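Local coordinates for protein chitinase (PDB 4TXG) that probably hydrolyses the glycosidic bonds of chitin with a family 18 glycoside hydrolase domain and is likely to bind the polysaccharide as well, at residues D496-L508 and L537-L551. Residues are numbered along the deposited sequence; the frame is centred on the assembly and turned at random.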
ATOM      1  N   ASP A 496       3.844  -7.300  24.780  1.00 10.51           N
ATOM      2  CA  ASP A 496       2.773  -7.867  25.604  1.00 10.62           C
ATOM      3  C   ASP A 496       1.437  -7.346  25.084  1.00 13.58           C
ATOM      4  O   ASP A 496       0.981  -6.293  25.507  1.00 13.08           O
ATOM      5  CB  ASP A 496       2.971  -7.493  27.074  1.00 13.83           C
ATOM      6  CG  ASP A 496       2.275  -8.444  28.033  1.00 19.31           C
ATOM      7  OD1 ASP A 496       1.557  -9.360  27.582  1.00 21.56           O
ATOM      8  OD2 ASP A 496       2.449  -8.268  29.256  1.00 19.46           O
ATOM      9  N   GLY A 497       0.834  -8.072  24.146  1.00 10.01           N
ATOM     10  CA  GLY A 497      -0.392  -7.617  23.503  1.00 10.79           C
ATOM     11  C   GLY A 497      -1.561  -7.506  24.460  1.00  9.90           C
ATOM     12  O   GLY A 497      -1.699  -8.318  25.370  1.00 10.69           O
ATOM     13  N   ALA A 498      -2.404  -6.497  24.262  1.00 10.45           N
ATOM     14  CA  ALA A 498      -3.571  -6.332  25.121  1.00 10.69           C
ATOM     15  C   ALA A 498      -4.566  -7.453  24.837  1.00 10.09           C
ATOM     16  O   ALA A 498      -4.600  -7.999  23.731  1.00 10.79           O
ATOM     17  CB  ALA A 498      -4.208  -4.966  24.913  1.00  9.59           C
ATOM     18  N   VAL A 499      -5.358  -7.805  25.841  1.00 10.60           N
ATOM     19  CA  VAL A 499      -6.191  -9.001  25.765  1.00 11.22           C
ATOM     20  C   VAL A 499      -7.626  -8.739  26.201  1.00 12.42           C
ATOM     21  O   VAL A 499      -7.946  -7.669  26.708  1.00 12.32           O
ATOM     22  CB  VAL A 499      -5.611 -10.151  26.645  1.00 11.54           C
ATOM     23  CG1 VAL A 499      -4.229 -10.613  26.132  1.00 11.54           C
ATOM     24  CG2 VAL A 499      -5.536  -9.725  28.113  1.00 12.18           C
ATOM     25  N   GLY A 500      -8.486  -9.730  25.982  1.00 11.52           N
ATOM     26  CA  GLY A 500      -9.846  -9.700  26.505  1.00 12.86           C
ATOM     27  C   GLY A 500     -10.684  -8.572  25.931  1.00 13.10           C
ATOM     28  O   GLY A 500     -10.844  -8.470  24.716  1.00 11.61           O
ATOM     29  N   ILE A 501     -11.207  -7.720  26.808  1.00 11.84           N
ATOM     30  CA  ILE A 501     -12.056  -6.606  26.377  1.00 13.47           C
ATOM     31  C   ILE A 501     -11.248  -5.598  25.558  1.00 12.49           C
ATOM     32  O   ILE A 501     -11.813  -4.775  24.830  1.00 11.08           O
ATOM     33  CB  ILE A 501     -12.711  -5.900  27.588  1.00 15.57           C
ATOM     34  CG1 ILE A 501     -13.871  -4.999  27.137  1.00 16.93           C
ATOM     35  CG2 ILE A 501     -11.664  -5.136  28.398  1.00 13.79           C
ATOM     36  CD1 ILE A 501     -14.707  -4.442  28.285  1.00 19.41           C
ATOM     37  N   ASP A 502      -9.919  -5.689  25.656  1.00 12.05           N
ATOM     38  CA  ASP A 502      -9.018  -4.831  24.879  1.00 10.13           C
ATOM     39  C   ASP A 502      -8.589  -5.442  23.540  1.00 10.27           C
ATOM     40  O   ASP A 502      -7.706  -4.904  22.869  1.00 11.81           O
ATOM     41  CB  ASP A 502      -7.760  -4.519  25.691  1.00 11.06           C
ATOM     42  CG  ASP A 502      -8.054  -3.757  26.956  1.00 17.84           C
ATOM     43  OD1 ASP A 502      -8.968  -2.899  26.935  1.00 15.25           O
ATOM     44  OD2 ASP A 502      -7.367  -4.017  27.974  1.00 15.06           O
ATOM     45  N   ASN A 503      -9.211  -6.548  23.139  1.00  9.89           N
ATOM     46  CA  ASN A 503      -8.705  -7.324  22.012  1.00 11.36           C
ATOM     47  C   ASN A 503      -9.826  -8.120  21.324  1.00 11.24           C
ATOM     48  O   ASN A 503      -9.653  -9.285  20.985  1.00 11.35           O
ATOM     49  CB  ASN A 503      -7.591  -8.258  22.520  1.00  9.85           C
ATOM     50  CG  ASN A 503      -6.812  -8.943  21.404  1.00  9.61           C
ATOM     51  OD1 ASN A 503      -6.527  -8.358  20.361  1.00 10.51           O
ATOM     52  ND2 ASN A 503      -6.460 -10.205  21.634  1.00 10.82           N
ATOM     53  N   ILE A 504     -10.981  -7.488  21.118  1.00 12.22           N
ATOM     54  CA  ILE A 504     -12.167  -8.258  20.738  1.00 11.59           C
ATOM     55  C   ILE A 504     -12.147  -8.766  19.298  1.00 10.29           C
ATOM     56  O   ILE A 504     -12.894  -9.675  18.957  1.00 13.22           O
ATOM     57  CB  ILE A 504     -13.473  -7.452  20.971  1.00 11.13           C
ATOM     58  CG1 ILE A 504     -13.702  -6.387  19.894  1.00 12.51           C
ATOM     59  CG2 ILE A 504     -13.479  -6.850  22.371  1.00 11.27           C
ATOM     60  CD1 ILE A 504     -15.129  -5.778  19.951  1.00 10.46           C
ATOM     61  N   TRP A 505     -11.289  -8.191  18.458  1.00  9.42           N
ATOM     62  CA  TRP A 505     -11.150  -8.677  17.088  1.00 11.31           C
ATOM     63  C   TRP A 505      -9.906  -9.555  16.945  1.00 17.93           C
ATOM     64  O   TRP A 505      -9.268  -9.579  15.896  1.00 20.42           O
ATOM     65  CB  TRP A 505     -11.098  -7.508  16.109  1.00  9.69           C
ATOM     66  CG  TRP A 505     -12.442  -7.158  15.548  1.00  9.68           C
ATOM     67  CD1 TRP A 505     -13.658  -7.613  15.973  1.00  9.35           C
ATOM     68  CD2 TRP A 505     -12.703  -6.279  14.449  1.00  9.97           C
ATOM     69  NE1 TRP A 505     -14.663  -7.073  15.199  1.00 12.59           N
ATOM     70  CE2 TRP A 505     -14.100  -6.248  14.259  1.00 10.64           C
ATOM     71  CE3 TRP A 505     -11.889  -5.518  13.605  1.00 10.96           C
ATOM     72  CZ2 TRP A 505     -14.703  -5.485  13.251  1.00 11.29           C
ATOM     73  CZ3 TRP A 505     -12.490  -4.758  12.612  1.00 11.81           C
ATOM     74  CH2 TRP A 505     -13.877  -4.753  12.441  1.00  9.91           C
ATOM     75  N   HIS A 506      -9.581 -10.286  18.007  1.00 16.33           N
ATOM     76  CA  HIS A 506      -8.447 -11.209  17.993  1.00 17.17           C
ATOM     77  C   HIS A 506      -8.611 -12.356  17.002  1.00 18.50           C
ATOM     78  O   HIS A 506      -9.730 -12.739  16.643  1.00 18.25           O
ATOM     79  CB  HIS A 506      -8.233 -11.802  19.383  1.00 15.78           C
ATOM     80  CG  HIS A 506      -9.430 -12.535  19.909  1.00 21.33           C
ATOM     81  ND1 HIS A 506     -10.325 -11.963  20.788  1.00 20.53           N
ATOM     82  CD2 HIS A 506      -9.889 -13.784  19.663  1.00 25.08           C
ATOM     83  CE1 HIS A 506     -11.281 -12.832  21.067  1.00 25.49           C
ATOM     84  NE2 HIS A 506     -11.040 -13.947  20.400  1.00 26.35           N
ATOM     85  N   ASP A 507      -7.477 -12.895  16.569  1.00 19.41           N
ATOM     86  CA  ASP A 507      -7.423 -14.207  15.941  1.00 22.69           C
ATOM     87  C   ASP A 507      -7.244 -15.271  17.024  1.00 20.85           C
ATOM     88  O   ASP A 507      -6.904 -14.956  18.169  1.00 20.19           O
ATOM     89  CB  ASP A 507      -6.279 -14.285  14.926  1.00 28.92           C
ATOM     90  CG  ASP A 507      -6.517 -13.411  13.706  1.00 37.07           C
ATOM     91  OD1 ASP A 507      -7.686 -13.269  13.292  1.00 39.30           O
ATOM     92  OD2 ASP A 507      -5.530 -12.865  13.162  1.00 38.93           O
ATOM     93  N   LEU A 508      -7.478 -16.529  16.664  1.00 23.79           N
ATOM     94  CA  LEU A 508      -7.271 -17.642  17.583  1.00 24.93           C
ATOM     95  C   LEU A 508      -6.076 -18.482  17.146  1.00 24.98           C
ATOM     96  O   LEU A 508      -5.834 -18.641  15.953  1.00 25.49           O
ATOM     97  CB  LEU A 508      -8.524 -18.518  17.655  1.00 25.53           C
ATOM     98  CG  LEU A 508      -9.810 -17.849  18.134  1.00 26.70           C
ATOM     99  CD1 LEU A 508     -11.014 -18.730  17.836  1.00 31.05           C
ATOM    100  CD2 LEU A 508      -9.727 -17.553  19.621  1.00 25.78           C
ATOM    101  N   LEU A 537     -20.324  -8.148  23.147  1.00 14.33           N
ATOM    102  CA  LEU A 537     -19.204  -8.989  23.580  1.00 14.94           C
ATOM    103  C   LEU A 537     -19.542 -10.476  23.520  1.00 16.09           C
ATOM    104  O   LEU A 537     -18.752 -11.277  23.018  1.00 20.34           O
ATOM    105  CB  LEU A 537     -18.751  -8.626  24.996  1.00 16.58           C
ATOM    106  CG  LEU A 537     -17.992  -7.313  25.195  1.00 16.94           C
ATOM    107  CD1 LEU A 537     -17.490  -7.222  26.633  1.00 20.39           C
ATOM    108  CD2 LEU A 537     -16.833  -7.139  24.186  1.00 15.49           C
ATOM    109  N   ALA A 538     -20.716 -10.836  24.030  1.00 20.08           N
ATOM    110  CA  ALA A 538     -21.133 -12.234  24.060  1.00 23.02           C
ATOM    111  C   ALA A 538     -21.222 -12.804  22.643  1.00 24.73           C
ATOM    112  O   ALA A 538     -20.889 -13.969  22.414  1.00 25.68           O
ATOM    113  CB  ALA A 538     -22.467 -12.383  24.787  1.00 24.63           C
ATOM    114  N   ALA A 539     -21.634 -11.972  21.689  1.00 20.93           N
ATOM    115  CA  ALA A 539     -21.753 -12.410  20.297  1.00 21.16           C
ATOM    116  C   ALA A 539     -20.396 -12.757  19.685  1.00 21.76           C
ATOM    117  O   ALA A 539     -20.336 -13.482  18.689  1.00 26.47           O
ATOM    118  CB  ALA A 539     -22.456 -11.338  19.460  1.00 24.39           C
ATOM    119  N   TYR A 540     -19.313 -12.244  20.274  1.00 16.02           N
ATOM    120  CA  TYR A 540     -17.960 -12.581  19.836  1.00 17.62           C
ATOM    121  C   TYR A 540     -17.399 -13.767  20.619  1.00 22.39           C
ATOM    122  O   TYR A 540     -16.224 -14.107  20.486  1.00 24.10           O
ATOM    123  CB  TYR A 540     -17.019 -11.377  19.975  1.00 18.80           C
ATOM    124  CG  TYR A 540     -17.106 -10.422  18.802  1.00 16.07           C
ATOM    125  CD1 TYR A 540     -16.632 -10.793  17.548  1.00 17.89           C
ATOM    126  CD2 TYR A 540     -17.673  -9.164  18.943  1.00 16.45           C
ATOM    127  CE1 TYR A 540     -16.725  -9.938  16.462  1.00 16.13           C
ATOM    128  CE2 TYR A 540     -17.771  -8.296  17.858  1.00 13.57           C
ATOM    129  CZ  TYR A 540     -17.292  -8.691  16.624  1.00 14.20           C
ATOM    130  OH  TYR A 540     -17.385  -7.840  15.549  1.00 14.47           O
ATOM    131  N   GLY A 541     -18.244 -14.392  21.429  1.00 22.80           N
ATOM    132  CA  GLY A 541     -17.828 -15.524  22.242  1.00 24.86           C
ATOM    133  C   GLY A 541     -16.992 -15.094  23.431  1.00 27.25           C
ATOM    134  O   GLY A 541     -16.231 -15.880  23.993  1.00 28.98           O
ATOM    135  N   ILE A 542     -17.141 -13.834  23.818  1.00 26.34           N
ATOM    136  CA  ILE A 542     -16.363 -13.275  24.912  1.00 24.30           C
ATOM    137  C   ILE A 542     -17.202 -13.255  26.181  1.00 28.57           C
ATOM    138  O   ILE A 542     -18.205 -12.549  26.249  1.00 32.36           O
ATOM    139  CB  ILE A 542     -15.873 -11.849  24.585  1.00 23.17           C
ATOM    140  CG1 ILE A 542     -14.891 -11.880  23.412  1.00 24.13           C
ATOM    141  CG2 ILE A 542     -15.239 -11.216  25.804  1.00 25.07           C
ATOM    142  CD1 ILE A 542     -14.522 -10.507  22.874  1.00 24.55           C
ATOM    143  N   ASP A 543     -16.794 -14.041  27.172  1.00 24.87           N
ATOM    144  CA  ASP A 543     -17.531 -14.144  28.431  1.00 30.31           C
ATOM    145  C   ASP A 543     -17.318 -12.889  29.277  1.00 31.85           C
ATOM    146  O   ASP A 543     -16.258 -12.715  29.873  1.00 26.47           O
ATOM    147  CB  ASP A 543     -17.086 -15.394  29.196  1.00 30.36           C
ATOM    148  CG  ASP A 543     -17.910 -15.656  30.455  1.00 35.90           C
ATOM    149  OD1 ASP A 543     -18.675 -14.774  30.901  1.00 37.78           O
ATOM    150  OD2 ASP A 543     -17.771 -16.764  31.010  1.00 36.63           O
ATOM    151  N   PRO A 544     -18.344 -12.025  29.359  1.00 35.88           N
ATOM    152  CA  PRO A 544     -18.190 -10.726  30.024  1.00 36.78           C
ATOM    153  C   PRO A 544     -18.076 -10.826  31.543  1.00 37.29           C
ATOM    154  O   PRO A 544     -17.964  -9.789  32.202  1.00 37.41           O
ATOM    155  CB  PRO A 544     -19.465  -9.981  29.622  1.00 38.00           C
ATOM    156  CG  PRO A 544     -20.472 -11.053  29.432  1.00 38.64           C
ATOM    157  CD  PRO A 544     -19.727 -12.248  28.897  1.00 38.04           C
ATOM    158  N   THR A 545     -18.093 -12.043  32.085  1.00 35.55           N
ATOM    159  CA  THR A 545     -17.936 -12.245  33.525  1.00 38.97           C
ATOM    160  C   THR A 545     -16.482 -12.512  33.909  1.00 40.27           C
ATOM    161  O   THR A 545     -16.124 -12.455  35.086  1.00 44.20           O
ATOM    162  CB  THR A 545     -18.804 -13.418  34.042  1.00 44.07           C
ATOM    163  OG1 THR A 545     -18.282 -14.664  33.561  1.00 47.25           O
ATOM    164  CG2 THR A 545     -20.247 -13.260  33.592  1.00 43.37           C
ATOM    165  N   LEU A 546     -15.647 -12.801  32.917  1.00 33.73           N
ATOM    166  CA  LEU A 546     -14.236 -13.070  33.162  1.00 31.19           C
ATOM    167  C   LEU A 546     -13.476 -11.765  33.380  1.00 29.43           C
ATOM    168  O   LEU A 546     -13.728 -10.780  32.682  1.00 25.52           O
ATOM    169  CB  LEU A 546     -13.629 -13.855  31.996  1.00 33.50           C
ATOM    170  CG  LEU A 546     -13.621 -15.385  32.070  1.00 36.44           C
ATOM    171  CD1 LEU A 546     -14.927 -15.928  32.614  1.00 41.19           C
ATOM    172  CD2 LEU A 546     -13.328 -15.980  30.705  1.00 30.27           C
ATOM    173  N   PRO A 547     -12.550 -11.755  34.354  1.00 26.23           N
ATOM    174  CA  PRO A 547     -11.748 -10.577  34.707  1.00 24.20           C
ATOM    175  C   PRO A 547     -11.151  -9.831  33.508  1.00 21.20           C
ATOM    176  O   PRO A 547     -11.284  -8.607  33.448  1.00 23.40           O
ATOM    177  CB  PRO A 547     -10.648 -11.173  35.581  1.00 24.85           C
ATOM    178  CG  PRO A 547     -11.348 -12.286  36.295  1.00 27.95           C
ATOM    179  CD  PRO A 547     -12.298 -12.877  35.277  1.00 26.94           C
ATOM    180  N   ILE A 548     -10.538 -10.536  32.560  1.00 21.64           N
ATOM    181  CA  ILE A 548      -9.915  -9.847  31.427  1.00 19.14           C
ATOM    182  C   ILE A 548     -10.953  -9.270  30.469  1.00 19.08           C
ATOM    183  O   ILE A 548     -10.618  -8.469  29.599  1.00 16.53           O
ATOM    184  CB  ILE A 548      -8.954 -10.768  30.634  1.00 22.49           C
ATOM    185  CG1 ILE A 548      -9.705 -11.937  29.987  1.00 21.85           C
ATOM    186  CG2 ILE A 548      -7.826 -11.264  31.530  1.00 25.63           C
ATOM    187  CD1 ILE A 548      -8.872 -12.696  28.951  1.00 22.92           C
ATOM    188  N   ASN A 549     -12.219  -9.649  30.649  1.00 18.05           N
ATOM    189  CA  ASN A 549     -13.278  -9.166  29.768  1.00 18.34           C
ATOM    190  C   ASN A 549     -14.160  -8.106  30.411  1.00 20.17           C
ATOM    191  O   ASN A 549     -15.174  -7.699  29.839  1.00 21.15           O
ATOM    192  CB  ASN A 549     -14.139 -10.338  29.297  1.00 19.37           C
ATOM    193  CG  ASN A 549     -13.339 -11.358  28.518  1.00 19.91           C
ATOM    194  OD1 ASN A 549     -12.399 -11.005  27.808  1.00 18.83           O
ATOM    195  ND2 ASN A 549     -13.704 -12.625  28.644  1.00 17.68           N
ATOM    196  N   GLN A 550     -13.769  -7.656  31.597  1.00 18.55           N
ATOM    197  CA  GLN A 550     -14.515  -6.624  32.296  1.00 22.79           C
ATOM    198  C   GLN A 550     -13.840  -5.266  32.139  1.00 20.94           C
ATOM    199  O   GLN A 550     -12.626  -5.180  31.959  1.00 20.00           O
ATOM    200  CB  GLN A 550     -14.657  -6.988  33.773  1.00 28.85           C
ATOM    201  CG  GLN A 550     -15.355  -8.324  34.003  1.00 35.48           C
ATOM    202  CD  GLN A 550     -15.135  -8.866  35.403  1.00 43.43           C
ATOM    203  OE1 GLN A 550     -14.636  -8.164  36.280  1.00 46.22           O
ATOM    204  NE2 GLN A 550     -15.499 -10.126  35.614  1.00 45.58           N
ATOM    205  N   LEU A 551     -14.633  -4.205  32.202  1.00 21.57           N
ATOM    206  CA  LEU A 551     -14.088  -2.865  32.100  1.00 25.45           C
ATOM    207  C   LEU A 551     -13.547  -2.422  33.452  1.00 25.20           C
ATOM    208  O   LEU A 551     -14.307  -2.212  34.396  1.00 29.52           O
ATOM    209  CB  LEU A 551     -15.151  -1.888  31.583  1.00 31.63           C
ATOM    210  CG  LEU A 551     -14.621  -0.821  30.617  1.00 34.12           C
ATOM    211  CD1 LEU A 551     -15.728  -0.294  29.737  1.00 36.84           C
ATOM    212  CD2 LEU A 551     -13.976   0.319  31.395  1.00 36.17           C
TER
HETATM  213  O   HOH W   1      -8.086  -7.133  29.644  1.00 14.71           O
HETATM  214  O   HOH W   2     -13.260 -15.802  20.267  1.00 37.52           O
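Ile-501 N donates an almost straight hydrogen bond to Ile-548 O (2.9 Å, 168° at the hydrogen), joining two loops where their backbones run close. Gly-500, at positive phi and without a side chain, lets its CA come within 3.1 Å of Asn-549 OD1 and make a CA-H...O contact with Ile-548 O. Ile-501 swings CG1 opposite its own N (chi1 -165°), which lays CD1 along the backbone of Asn-549 and Leu-551. Farther along, branched Ile-504 offers separate carbons to two partners, CB to Ile-542 CD1 (3.7 Å) and CG2 to Leu-537 CD2, both side chains crossing it at about a right angle. Beyond this apolar patch, Trp-505 and Tyr-540 combine apolar rings with one polar atom each: NE1 donates to OH (2.8 Å), which lies in the indole plane, while Ile-504 O sits over one face of the phenol ring. Asn-549 ND2 donates to Asp-543 O, tying 3-10 segment 547-549 to the turn Asp-543 to Leu-546; His-506 ND1 donates to Asn-503 O, bracing a type I turn whose backbone bond is weak. The segments precede and follow helix 522-530 and both pack on it, Ile-504 on His-524, Tyr-540 on Trp-523 and Leu-551 on Leu-528, while Asp-502 reaches strand 575-578.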